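Local coordinates for protein alpha-L-rhamnosidase (Streptomyces avermitilis, PDB 3W5M) that hydrolyses terminal non-reducing alpha-L-rhamnose residues from plant flavonoids and arabinogalactan-protein glycans, and binds L-rhamnose through a calcium-dependent carbohydrate-binding module, at residues V181-A189 and D266-D274; P233-V241 and K250-K258. All coordinates share one frame; numbering follows the deposited sequence.

Interaction 1. Residues V181-A189 and D266-D274; sequences VYAVSVDGA and DGWREPDFD
The loop 266-274 comes up beside strand 181-186 and its turn, with Gly188 and Glu270 closest at 4.7 Å between CA atoms, and no backbone hydrogen bond joins the two segments directly. The type I' turn from Val186 to Ala189 reverses the strand, and the type I turn from Gly267 to Glu270 presents Arg269 to it. Arg269 carries most of the contact. Its chain runs extended from CG to NE and lays the guanidinium edge on the strand. NH1 of Arg269 donates to Ser185 OG at 2.9 Å, nearly in the guanidinium plane and fairly straight at 163°. NH2 of Arg269 donates to Ala183 O at 3.2 Å. That oxygen also lies in the guanidinium plane, but the donor stands above the carbonyl plane. A weak bond from NH1 goes to the same Ala183 O. The CB of Ala183 lies 3.5 Å from Arg269 NH2. Trp268 CZ2 lies over one face of the guanidinium, toward its rim, and Arg269 CG sits over the centre of the Trp268 ring. Tryptophan and strand together thus probably limit how the group can turn.

A water bridges the backbones near the turn. It accepts from Gly188 N at 2.9 Å and from Ser185 OG, and donates to Arg269 O at 2.8 Å. Ser185 OG therefore accepts from Arg269 and donates to the water. Farther out, Pro271 CG touches Asp187 OD1 at 3.7 Å. The Asp187 carboxylate is held by His216 and by the backbone N of Thr221.

Strand 181-186 runs between strands 189-193 and 218-227 in an antiparallel sheet of the CBM67 region. Arg160, on strand 156-165 of the same sheet, binds the carbonyls of Trp268 and Glu270.

Interaction 2. Residues P233-V241 and K250-K258; sequences PAGWICVLV and KIFSDASWK. With CA (calcium ion), chain B.
This contact is the beta hairpin of strands 235-244 and 247-252, at the edge of one sheet of the CBM67 beta-sandwich, together with the chain that leaves it. Leu240 and Ile251 form an antiparallel hydrogen-bonded pair. Leu240 N donates to Ile251 O at 2.9 Å, almost straight at 172°, and Ile251 N returns a bond to Leu240 O. Val239 with Phe252 and Val241 with Lys250 are the flanking non-hydrogen-bonded pairs. On the face they share, Val239 CG2 meets the edge of the Phe252 ring, 3.7 Å from CD1. The Lys250 chain passes along the valines, with its CG 4.0 Å from Val241 CG2.

Past Phe252 the Ser253 hydroxyl takes the place of a carbonyl in one of two bonds. Cys238 N donates to Ser253 OG at 2.9 Å, while Ser253 N gives a longer bond to Cys238 O. A chi1 of 47° puts Ser253 OG between its own backbone N and carbonyl carbon, turned to Cys238 N. The same hydroxyl is bonded to Ser139 O and Ser138 OG.

On the other face, Trp236 and Trp257 make a T-shaped stack, their planes at 83°. The CH2 corner of Trp236 points at the Trp257 face, 3.5 Å from Trp257 CH2. Ser253 CB lies over one face of Trp236, and Cys238 SG approaches Trp257 obliquely. Trp257 NE1 donates to Phe252 O at 2.9 Å, which fixes the ring against the end of the strand.

At the other end of 233-241, Pro233 O binds the calcium ion at 2.5 Å, with three waters and the side-chain oxygens of Asp179, Asn180 and Asn228. The whole is an edge hairpin of a beta-sandwich module. Asp179 and Asn180 bind both calcium and rhamnose, and rhamnose binding depends on the calcium.

In the fold
Both contacts lie within CBM67, far from the centre of the chain. Interaction 2 is nested along the sequence inside the loop closed by interaction 1. Their centres are 15 Å apart; their nearest atoms come to about 5 Å without touching. Interaction 1 belongs to the sheet with strands 181-186 and 218-227, interaction 2 to the sheet with strands 171-179 and 235-244. Val184 and Trp236 both touch Ile176 of strand 171-179. Interaction 2 reaches the calcium site through Pro233, and the Trp236 side chain lies about 7 Å from that of Asp179, which binds both the calcium ion and rhamnose. Interaction 1 is away from the annotated sites.

Interaction 1. Residues V181-A189 and D266-D274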
loop_
_atom_site.group_PDB
_atom_site.type_symbol
_atom_site.label_atom_id
_atom_site.label_comp_id
_atom_site.label_asym_id
_atom_site.label_seq_id
_atom_site.Cartn_x
_atom_site.Cartn_y
_atom_site.Cartn_z
ATOM N N VAL A 181 18.111 -22.422 -22.103
ATOM C CA VAL A 181 18.808 -22.510 -20.805
ATOM C C VAL A 181 20.310 -22.701 -20.979
ATOM O O VAL A 181 20.775 -23.087 -22.068
ATOM C CB VAL A 181 18.283 -23.671 -19.913
ATOM C CG1 VAL A 181 16.839 -23.435 -19.480
ATOM C CG2 VAL A 181 18.445 -25.029 -20.596
ATOM N N TYR A 182 21.061 -22.469 -19.901
ATOM C CA TYR A 182 22.518 -22.572 -19.949
ATOM C C TYR A 182 23.083 -23.086 -18.621
ATOM O O TYR A 182 22.412 -23.023 -17.587
ATOM C CB TYR A 182 23.149 -21.228 -20.316
ATOM C CG TYR A 182 22.865 -20.146 -19.303
ATOM C CD1 TYR A 182 23.622 -20.041 -18.140
ATOM C CD2 TYR A 182 21.816 -19.246 -19.488
ATOM C CE1 TYR A 182 23.349 -19.069 -17.189
ATOM C CE2 TYR A 182 21.542 -18.260 -18.547
ATOM C CZ TYR A 182 22.320 -18.176 -17.399
ATOM O OH TYR A 182 22.039 -17.214 -16.458
ATOM N N ALA A 183 24.310 -23.610 -18.664
ATOM C CA ALA A 183 25.110 -23.848 -17.454
ATOM C C ALA A 183 26.540 -23.443 -17.812
ATOM O O ALA A 183 27.122 -23.974 -18.756
ATOM C CB ALA A 183 25.047 -25.310 -17.037
ATOM N N VAL A 184 27.073 -22.456 -17.107
ATOM C CA VAL A 184 28.383 -21.920 -17.438
ATOM C C VAL A 184 29.379 -22.161 -16.291
ATOM O O VAL A 184 29.003 -22.094 -15.102
ATOM C CB VAL A 184 28.295 -20.426 -17.857
ATOM C CG1 VAL A 184 27.528 -19.604 -16.817
ATOM C CG2 VAL A 184 29.675 -19.858 -18.119
ATOM N N SER A 185 30.614 -22.471 -16.675
ATOM C CA SER A 185 31.724 -22.712 -15.746
ATOM C C SER A 185 32.973 -21.931 -16.129
ATOM O O SER A 185 33.183 -21.595 -17.300
ATOM C CB SER A 185 32.023 -24.210 -15.664
ATOM O OG SER A 185 32.483 -24.717 -16.909
ATOM N N VAL A 186 33.809 -21.653 -15.126
ATOM C CA VAL A 186 35.150 -21.149 -15.331
ATOM C C VAL A 186 36.182 -22.103 -14.701
ATOM O O VAL A 186 36.048 -22.476 -13.531
ATOM C CB VAL A 186 35.339 -19.740 -14.725
ATOM C CG1 VAL A 186 36.710 -19.207 -15.121
ATOM C CG2 VAL A 186 34.243 -18.784 -15.199
ATOM N N ASP A 187 37.189 -22.487 -15.493
ATOM C CA ASP A 187 38.235 -23.467 -15.126
ATOM C C ASP A 187 37.676 -24.730 -14.462
ATOM O O ASP A 187 38.305 -25.311 -13.561
ATOM C CB ASP A 187 39.345 -22.825 -14.269
ATOM C CG ASP A 187 40.371 -22.016 -15.110
ATOM O OD1 ASP A 187 40.293 -21.979 -16.369
ATOM O OD2 ASP A 187 41.272 -21.409 -14.493
ATOM N N GLY A 188 36.502 -25.150 -14.924
ATOM C CA GLY A 188 35.831 -26.338 -14.394
ATOM C C GLY A 188 34.843 -26.094 -13.258
ATOM O O GLY A 188 34.130 -27.008 -12.851
ATOM N N ALA A 189 34.773 -24.883 -12.728
ATOM C CA ALA A 189 33.808 -24.645 -11.654
ATOM C C ALA A 189 32.575 -23.910 -12.177
ATOM O O ALA A 189 32.704 -22.822 -12.727
ATOM C CB ALA A 189 34.471 -23.854 -10.527
ATOM N N ASP A 266 33.769 -36.786 -19.981
ATOM C CA ASP A 266 33.929 -35.896 -18.852
ATOM C C ASP A 266 35.331 -35.296 -18.766
ATOM O O ASP A 266 36.301 -35.870 -19.277
ATOM C CB ASP A 266 33.350 -36.383 -17.526
ATOM C CG ASP A 266 32.611 -35.255 -16.797
ATOM O OD1 ASP A 266 33.241 -34.197 -16.512
ATOM O OD2 ASP A 266 31.388 -35.399 -16.562
ATOM N N GLY A 267 35.391 -34.092 -18.201
ATOM C CA GLY A 267 36.581 -33.267 -18.262
ATOM C C GLY A 267 36.355 -32.105 -19.201
ATOM O O GLY A 267 37.150 -31.180 -19.232
ATOM N N TRP A 268 35.255 -32.138 -19.951
ATOM C CA TRP A 268 35.044 -31.166 -21.046
ATOM C C TRP A 268 34.972 -29.731 -20.577
ATOM O O TRP A 268 35.082 -28.810 -21.402
ATOM C CB TRP A 268 33.795 -31.498 -21.893
ATOM C CG TRP A 268 32.507 -31.162 -21.213
ATOM C CD1 TRP A 268 31.806 -31.968 -20.365
ATOM C CD2 TRP A 268 31.741 -29.941 -21.334
ATOM N NE1 TRP A 268 30.668 -31.333 -19.951
ATOM C CE2 TRP A 268 30.612 -30.082 -20.506
ATOM C CE3 TRP A 268 31.926 -28.735 -22.030
ATOM C CZ2 TRP A 268 29.637 -29.081 -20.372
ATOM C CZ3 TRP A 268 30.951 -27.709 -21.876
ATOM C CH2 TRP A 268 29.826 -27.904 -21.061
ATOM N N ARG A 269 34.746 -29.518 -19.275
ATOM C CA ARG A 269 34.762 -28.153 -18.734
ATOM C C ARG A 269 36.174 -27.724 -18.306
ATOM O O ARG A 269 36.393 -26.559 -17.999
ATOM C CB ARG A 269 33.767 -27.980 -17.590
ATOM C CG ARG A 269 32.306 -28.259 -17.972
ATOM C CD ARG A 269 31.350 -27.917 -16.844
ATOM N NE ARG A 269 29.947 -27.919 -17.278
ATOM C CZ ARG A 269 29.253 -26.834 -17.685
ATOM N NH1 ARG A 269 29.810 -25.635 -17.747
ATOM N NH2 ARG A 269 27.983 -26.953 -18.055
ATOM N N GLU A 270 37.122 -28.658 -18.307
ATOM C CA GLU A 270 38.462 -28.370 -17.735
ATOM C C GLU A 270 39.415 -27.731 -18.721
ATOM O O GLU A 270 39.285 -27.936 -19.943
ATOM C CB GLU A 270 39.139 -29.637 -17.182
ATOM C CG GLU A 270 38.292 -30.495 -16.270
ATOM C CD GLU A 270 38.027 -29.875 -14.913
ATOM O OE1 GLU A 270 38.660 -28.857 -14.572
ATOM O OE2 GLU A 270 37.167 -30.412 -14.189
ATOM N N PRO A 271 40.411 -26.986 -18.205
ATOM C CA PRO A 271 41.381 -26.363 -19.088
ATOM C C PRO A 271 42.024 -27.277 -20.135
ATOM O O PRO A 271 42.141 -26.859 -21.293
ATOM C CB PRO A 271 42.428 -25.811 -18.120
ATOM C CG PRO A 271 41.624 -25.439 -16.920
ATOM C CD PRO A 271 40.538 -26.485 -16.814
ATOM N N ASP A 272 42.429 -28.492 -19.761
ATOM C CA ASP A 272 43.286 -29.284 -20.663
ATOM C C ASP A 272 42.567 -30.292 -21.566
ATOM O O ASP A 272 43.199 -31.157 -22.187
ATOM C CB ASP A 272 44.438 -29.943 -19.887
ATOM C CG ASP A 272 45.549 -28.952 -19.534
ATOM O OD1 ASP A 272 45.631 -27.886 -20.191
ATOM O OD2 ASP A 272 46.348 -29.247 -18.604
ATOM N N PHE A 273 41.254 -30.143 -21.669
ATOM C CA PHE A 273 40.414 -31.008 -22.488
ATOM C C PHE A 273 40.706 -30.755 -23.962
ATOM O O PHE A 273 40.932 -29.605 -24.356
ATOM C CB PHE A 273 38.954 -30.682 -22.187
ATOM C CG PHE A 273 37.987 -31.485 -22.986
ATOM C CD1 PHE A 273 37.625 -32.756 -22.583
ATOM C CD2 PHE A 273 37.461 -30.969 -24.168
ATOM C CE1 PHE A 273 36.732 -33.510 -23.335
ATOM C CE2 PHE A 273 36.570 -31.708 -24.925
ATOM C CZ PHE A 273 36.209 -32.979 -24.509
ATOM N N ASP A 274 40.685 -31.799 -24.792
ATOM C CA ASP A 274 41.001 -31.569 -26.193
ATOM C C ASP A 274 39.755 -31.229 -27.028
ATOM O O ASP A 274 38.928 -32.085 -27.271
ATOM C CB ASP A 274 41.715 -32.755 -26.827
ATOM C CG ASP A 274 41.930 -32.548 -28.333
ATOM O OD1 ASP A 274 42.180 -31.391 -28.753
ATOM O OD2 ASP A 274 41.819 -33.525 -29.090
HETATM O O HOH W 1 35.199 -24.137 -17.331
#

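Interaction 2. Residues P233-V241 and K250-K258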
loop_
_atom_site.group_PDB
_atom_site.type_symbol
_atom_site.label_atom_id
_atom_site.label_comp_id
_atom_site.label_asym_id
_atom_site.label_seq_id
_atom_site.Cartn_x
_atom_site.Cartn_y
_atom_site.Cartn_z
ATOM N N PRO A 233 13.851 -21.350 -32.495
ATOM C CA PRO A 233 15.079 -20.543 -32.288
ATOM C C PRO A 233 15.927 -20.966 -31.090
ATOM O O PRO A 233 15.392 -21.353 -30.059
ATOM C CB PRO A 233 14.552 -19.123 -32.106
ATOM C CG PRO A 233 13.224 -19.113 -32.804
ATOM C CD PRO A 233 12.650 -20.498 -32.634
ATOM N N ALA A 234 17.240 -20.924 -31.258
ATOM C CA ALA A 234 18.154 -21.230 -30.166
ATOM C C ALA A 234 19.343 -20.342 -30.316
ATOM O O ALA A 234 19.703 -19.918 -31.425
ATOM C CB ALA A 234 18.600 -22.689 -30.186
ATOM N N GLY A 235 19.957 -20.050 -29.179
ATOM C CA GLY A 235 21.176 -19.278 -29.167
ATOM C C GLY A 235 21.487 -18.859 -27.741
ATOM O O GLY A 235 20.591 -18.800 -26.891
ATOM N N TRP A 236 22.741 -18.504 -27.483
ATOM C CA TRP A 236 23.078 -17.996 -26.138
ATOM C C TRP A 236 24.089 -16.878 -26.351
ATOM O O TRP A 236 24.742 -16.811 -27.401
ATOM C CB TRP A 236 23.568 -19.119 -25.178
ATOM C CG TRP A 236 24.913 -19.668 -25.511
ATOM C CD1 TRP A 236 25.201 -20.674 -26.398
ATOM C CD2 TRP A 236 26.178 -19.219 -24.995
ATOM N NE1 TRP A 236 26.564 -20.874 -26.461
ATOM C CE2 TRP A 236 27.185 -20.014 -25.598
ATOM C CE3 TRP A 236 26.547 -18.250 -24.059
ATOM C CZ2 TRP A 236 28.551 -19.856 -25.313
ATOM C CZ3 TRP A 236 27.919 -18.092 -23.769
ATOM C CH2 TRP A 236 28.893 -18.885 -24.404
ATOM N N ILE A 237 24.170 -15.957 -25.395
ATOM C CA ILE A 237 24.985 -14.781 -25.585
ATOM C C ILE A 237 25.622 -14.417 -24.235
ATOM O O ILE A 237 24.985 -14.600 -23.173
ATOM C CB ILE A 237 24.074 -13.630 -26.085
ATOM C CG1 ILE A 237 24.899 -12.374 -26.456
ATOM C CG2 ILE A 237 22.973 -13.326 -25.040
ATOM C CD1 ILE A 237 24.107 -11.351 -27.292
ATOM N N CYS A 238 26.857 -13.910 -24.248
ATOM C CA CYS A 238 27.447 -13.452 -22.991
ATOM C C CYS A 238 28.443 -12.326 -23.213
ATOM O O CYS A 238 28.907 -12.104 -24.352
ATOM C CB CYS A 238 28.099 -14.616 -22.208
ATOM S SG CYS A 238 29.681 -15.175 -22.893
ATOM N N VAL A 239 28.734 -11.589 -22.134
ATOM C CA VAL A 239 29.919 -10.730 -22.086
ATOM C C VAL A 239 30.603 -10.966 -20.744
ATOM O O VAL A 239 29.953 -10.982 -19.698
ATOM C CB VAL A 239 29.623 -9.211 -22.223
ATOM C CG1 VAL A 239 30.931 -8.412 -22.227
ATOM C CG2 VAL A 239 28.845 -8.908 -23.494
ATOM N N LEU A 240 31.906 -11.156 -20.805
ATOM C CA LEU A 240 32.723 -11.213 -19.596
ATOM C C LEU A 240 33.497 -9.907 -19.559
ATOM O O LEU A 240 34.289 -9.624 -20.459
ATOM C CB LEU A 240 33.650 -12.430 -19.623
ATOM C CG LEU A 240 34.764 -12.519 -18.551
ATOM C CD1 LEU A 240 34.135 -12.750 -17.187
ATOM C CD2 LEU A 240 35.701 -13.658 -18.921
ATOM N N VAL A 241 33.205 -9.076 -18.557
ATOM C CA VAL A 241 33.900 -7.774 -18.403
ATOM C C VAL A 241 34.991 -7.900 -17.343
ATOM O O VAL A 241 34.707 -8.236 -16.213
ATOM C CB VAL A 241 32.938 -6.654 -17.967
ATOM C CG1 VAL A 241 33.713 -5.360 -17.700
ATOM C CG2 VAL A 241 31.885 -6.400 -19.049
ATOM N N LYS A 250 36.651 -6.669 -22.637
ATOM C CA LYS A 250 35.450 -7.498 -22.799
ATOM C C LYS A 250 35.727 -8.732 -23.649
ATOM O O LYS A 250 36.407 -8.637 -24.663
ATOM C CB LYS A 250 34.324 -6.677 -23.417
ATOM C CG LYS A 250 33.775 -5.601 -22.484
ATOM C CD LYS A 250 32.661 -4.835 -23.161
ATOM C CE LYS A 250 32.345 -3.561 -22.404
ATOM N NZ LYS A 250 30.967 -3.134 -22.753
ATOM N N ILE A 251 35.209 -9.887 -23.228
ATOM C CA ILE A 251 35.258 -11.118 -24.007
ATOM C C ILE A 251 33.808 -11.437 -24.384
ATOM O O ILE A 251 32.937 -11.452 -23.512
ATOM C CB ILE A 251 35.814 -12.310 -23.168
ATOM C CG1 ILE A 251 37.222 -12.026 -22.585
ATOM C CG2 ILE A 251 35.795 -13.625 -23.947
ATOM C CD1 ILE A 251 38.259 -11.536 -23.560
ATOM N N PHE A 252 33.557 -11.702 -25.666
ATOM C CA PHE A 252 32.184 -11.960 -26.119
ATOM C C PHE A 252 31.938 -13.402 -26.477
ATOM O O PHE A 252 32.882 -14.141 -26.737
ATOM C CB PHE A 252 31.925 -11.130 -27.380
ATOM C CG PHE A 252 32.101 -9.654 -27.177
ATOM C CD1 PHE A 252 31.210 -8.942 -26.375
ATOM C CD2 PHE A 252 33.154 -8.972 -27.782
ATOM C CE1 PHE A 252 31.348 -7.568 -26.203
ATOM C CE2 PHE A 252 33.304 -7.597 -27.600
ATOM C CZ PHE A 252 32.403 -6.908 -26.802
ATOM N N SER A 253 30.657 -13.794 -26.530
ATOM C CA SER A 253 30.256 -14.999 -27.247
ATOM C C SER A 253 30.332 -14.664 -28.754
ATOM O O SER A 253 29.807 -13.630 -29.218
ATOM C CB SER A 253 28.841 -15.429 -26.846
ATOM O OG SER A 253 27.955 -14.302 -26.864
ATOM N N ASP A 254 31.024 -15.510 -29.503
ATOM C CA ASP A 254 31.308 -15.224 -30.925
ATOM C C ASP A 254 31.960 -16.465 -31.548
ATOM O O ASP A 254 32.020 -17.511 -30.893
ATOM C CB ASP A 254 32.133 -13.928 -31.125
ATOM C CG ASP A 254 33.519 -13.978 -30.472
ATOM O OD1 ASP A 254 34.088 -15.064 -30.286
ATOM O OD2 ASP A 254 34.041 -12.893 -30.141
ATOM N N ALA A 255 32.407 -16.375 -32.810
ATOM C CA ALA A 255 32.953 -17.548 -33.530
ATOM C C ALA A 255 34.350 -18.004 -33.052
ATOM O O ALA A 255 34.891 -19.007 -33.536
ATOM C CB ALA A 255 32.958 -17.300 -35.048
ATOM N N SER A 256 34.934 -17.264 -32.121
ATOM C CA SER A 256 36.162 -17.730 -31.452
ATOM C C SER A 256 35.919 -18.887 -30.466
ATOM O O SER A 256 36.891 -19.497 -29.970
ATOM C CB SER A 256 36.848 -16.555 -30.753
ATOM O OG SER A 256 37.288 -15.632 -31.739
ATOM N N TRP A 257 34.647 -19.176 -30.158
ATOM C CA TRP A 257 34.286 -20.293 -29.290
ATOM C C TRP A 257 34.203 -21.540 -30.130
ATOM O O TRP A 257 33.816 -21.470 -31.298
ATOM C CB TRP A 257 32.918 -20.087 -28.625
ATOM C CG TRP A 257 32.912 -19.037 -27.543
ATOM C CD1 TRP A 257 33.122 -17.682 -27.685
ATOM C CD2 TRP A 257 32.644 -19.259 -26.164
ATOM N NE1 TRP A 257 33.002 -17.064 -26.465
ATOM C CE2 TRP A 257 32.721 -18.008 -25.513
ATOM C CE3 TRP A 257 32.364 -20.407 -25.401
ATOM C CZ2 TRP A 257 32.531 -17.870 -24.117
ATOM C CZ3 TRP A 257 32.168 -20.268 -24.016
ATOM C CH2 TRP A 257 32.259 -19.012 -23.399
ATOM N N LYS A 258 34.549 -22.670 -29.530
ATOM C CA LYS A 258 34.379 -23.979 -30.173
ATOM C C LYS A 258 33.067 -24.562 -29.701
ATOM O O LYS A 258 32.660 -24.318 -28.566
ATOM C CB LYS A 258 35.522 -24.931 -29.799
ATOM C CG LYS A 258 36.880 -24.568 -30.365
ATOM C CD LYS A 258 36.874 -24.642 -31.892
ATOM C CE LYS A 258 38.266 -24.897 -32.468
ATOM N NZ LYS A 258 38.623 -26.342 -32.496
HETATM CA CA CA B . 14.034 -22.073 -28.139
HETATM O O HOH W 2 12.442 -23.121 -29.622
HETATM O O HOH W 3 11.704 -21.631 -27.096
HETATM O O HOH W 4 12.715 -19.923 -28.872
#